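Local coordinates for protein Bm4233, isoform b (Brugia malayi, PDB 6ANY) that is a secreted venom allergen-like protein of the CAP superfamily, a vaccine candidate for lymphatic filariasis that probably binds sterols, at residues 69-74 and 79-84. Numbering follows the deposited sequence.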
loop_
_atom_site.group_PDB
_atom_site.type_symbol
_atom_site.label_atom_id
_atom_site.label_comp_id
_atom_site.label_asym_id
_atom_site.label_seq_id
_atom_site.Cartn_x
_atom_site.Cartn_y
_atom_site.Cartn_z
ATOM N N GLY A 69 -0.304 -14.432 -8.052
ATOM C CA GLY A 69 1.147 -14.488 -7.846
ATOM C C GLY A 69 1.791 -13.203 -8.303
ATOM O O GLY A 69 1.154 -12.319 -8.879
ATOM N N HIS A 70 3.088 -13.119 -8.098
ATOM C CA HIS A 70 3.821 -11.962 -8.549
ATOM C C HIS A 70 4.070 -11.950 -10.066
ATOM O O HIS A 70 4.361 -12.984 -10.694
ATOM C CB HIS A 70 5.182 -11.847 -7.806
ATOM C CG HIS A 70 5.066 -11.223 -6.441
ATOM N ND1 HIS A 70 4.588 -9.934 -6.258
ATOM C CD2 HIS A 70 5.342 -11.710 -5.197
ATOM C CE1 HIS A 70 4.609 -9.648 -4.965
ATOM N NE2 HIS A 70 5.041 -10.711 -4.300
ATOM N N SER A 71 4.123 -10.749 -10.628
ATOM C CA SER A 71 4.560 -10.594 -11.984
ATOM C C SER A 71 6.038 -10.853 -12.017
ATOM O O SER A 71 6.660 -10.863 -10.990
ATOM C CB SER A 71 4.191 -9.252 -12.585
ATOM O OG SER A 71 4.751 -8.168 -11.916
ATOM N N PRO A 72 6.602 -11.091 -13.191
ATOM C CA PRO A 72 8.032 -11.395 -13.259
ATOM C C PRO A 72 8.865 -10.219 -12.787
ATOM O O PRO A 72 8.448 -9.053 -12.990
ATOM C CB PRO A 72 8.267 -11.585 -14.778
ATOM C CG PRO A 72 6.963 -12.029 -15.340
ATOM C CD PRO A 72 5.950 -11.244 -14.524
ATOM N N ARG A 73 10.027 -10.510 -12.203
ATOM C CA ARG A 73 10.958 -9.479 -11.669
ATOM C C ARG A 73 11.290 -8.379 -12.668
ATOM O O ARG A 73 11.243 -7.201 -12.330
ATOM C CB ARG A 73 12.291 -10.114 -11.202
ATOM C CG ARG A 73 12.517 -10.154 -9.694
ATOM C CD ARG A 73 12.033 -11.467 -9.037
ATOM N NE ARG A 73 12.620 -11.771 -7.713
ATOM C CZ ARG A 73 12.459 -11.057 -6.587
ATOM N NH1 ARG A 73 11.733 -9.938 -6.555
ATOM N NH2 ARG A 73 13.051 -11.468 -5.464
ATOM N N ASN A 74 11.656 -8.786 -13.888
ATOM C CA ASN A 74 11.968 -7.840 -14.988
ATOM C C ASN A 74 10.871 -6.898 -15.414
ATOM O O ASN A 74 11.165 -5.989 -16.123
ATOM C CB ASN A 74 12.500 -8.592 -16.236
ATOM C CG ASN A 74 11.545 -9.689 -16.733
ATOM O OD1 ASN A 74 10.571 -9.432 -17.437
ATOM N ND2 ASN A 74 11.832 -10.911 -16.355
ATOM N N ILE A 79 9.980 -1.071 -8.611
ATOM C CA ILE A 79 8.554 -1.024 -8.318
ATOM C C ILE A 79 8.193 -2.114 -7.333
ATOM O O ILE A 79 8.489 -3.274 -7.573
ATOM C CB ILE A 79 7.719 -1.104 -9.641
ATOM C CG1 ILE A 79 7.783 0.240 -10.387
ATOM C CG2 ILE A 79 6.270 -1.479 -9.420
ATOM C CD1 ILE A 79 8.142 0.081 -11.862
ATOM N N GLY A 80 7.460 -1.736 -6.264
ATOM C CA GLY A 80 6.896 -2.698 -5.336
ATOM C C GLY A 80 5.621 -3.324 -5.856
ATOM O O GLY A 80 4.923 -2.696 -6.641
ATOM N N GLU A 81 5.279 -4.538 -5.382
ATOM C CA GLU A 81 4.024 -5.178 -5.821
ATOM C C GLU A 81 3.331 -5.934 -4.729
ATOM O O GLU A 81 3.951 -6.686 -4.060
ATOM C CB GLU A 81 4.278 -6.099 -7.031
ATOM C CG GLU A 81 3.028 -6.834 -7.556
ATOM C CD GLU A 81 3.369 -7.698 -8.734
ATOM O OE1 GLU A 81 3.872 -8.832 -8.505
ATOM O OE2 GLU A 81 3.213 -7.245 -9.889
ATOM N N ASN A 82 2.017 -5.717 -4.543
ATOM C CA ASN A 82 1.186 -6.424 -3.587
ATOM C C ASN A 82 0.053 -7.085 -4.405
ATOM O O ASN A 82 -0.473 -6.490 -5.339
ATOM C CB ASN A 82 0.607 -5.472 -2.560
ATOM C CG ASN A 82 1.558 -5.165 -1.365
ATOM O OD1 ASN A 82 2.511 -5.909 -1.121
ATOM N ND2 ASN A 82 1.172 -4.175 -0.521
ATOM N N VAL A 83 -0.307 -8.318 -4.038
ATOM C CA VAL A 83 -1.258 -9.169 -4.742
ATOM C C VAL A 83 -2.319 -9.641 -3.782
ATOM O O VAL A 83 -2.025 -10.073 -2.701
ATOM C CB VAL A 83 -0.559 -10.431 -5.308
ATOM C CG1 VAL A 83 -1.560 -11.273 -6.011
ATOM C CG2 VAL A 83 0.634 -10.051 -6.245
ATOM N N TYR A 84 -3.583 -9.493 -4.177
ATOM C CA TYR A 84 -4.724 -9.922 -3.363
ATOM C C TYR A 84 -5.729 -10.661 -4.241
ATOM O O TYR A 84 -5.937 -10.297 -5.369
ATOM C CB TYR A 84 -5.392 -8.717 -2.687
ATOM C CG TYR A 84 -6.805 -8.948 -2.149
ATOM C CD1 TYR A 84 -7.013 -9.380 -0.878
ATOM C CD2 TYR A 84 -7.927 -8.714 -2.946
ATOM C CE1 TYR A 84 -8.305 -9.607 -0.371
ATOM C CE2 TYR A 84 -9.220 -8.940 -2.477
ATOM C CZ TYR A 84 -9.417 -9.334 -1.196
ATOM O OH TYR A 84 -10.710 -9.571 -0.744
#
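The carboxylate of E81 reaches from strand 80-87 into the loop segment 69-74 and is gripped there by H70 and S71 through three hydrogen bonds. E81 OE1 takes two of them. H70 ND1 donates to its anti lone pair over 2.6 Å, with OE1 only 3° out of the imidazole plane, while the backbone N of S71 meets the syn lone pair at 2.9 Å. Ring and carboxylate are nearly coplanar, 5° apart, so the imidazole meets the acid edge-on. The other oxygen, E81 OE2, pairs with S71 OG at 2.7 Å, somewhat out of the carboxylate plane, and also bonds H165 NE2 of the adjacent strand 159-167. With CG anti to the backbone N (chi1 179°) and an extended chain beyond it, E81 spans the gap between strand and loop. H70 and E81, the latter in the G-E-N motif, probably belong to the His/Glu tetrad of the CAP cavity, whose second histidine would be H134; in some relatives the two tetrad histidines bind a divalent cation such as zinc. Two bonds on each carboxylate oxygen would fix its rotation. The tight side is the buried pair S71 and E81, both packed against W62 of helix 53-63. On the looser side H70 is exposed, its CE1 edge passing 3.2 Å from the backbone O of E81, and toward G69 the contact thins to van der Waals touches, V83 CG2 resting 3.5 Å from the carbonyl O of G69, which itself accepts a hydrogen bond from W62 NE1.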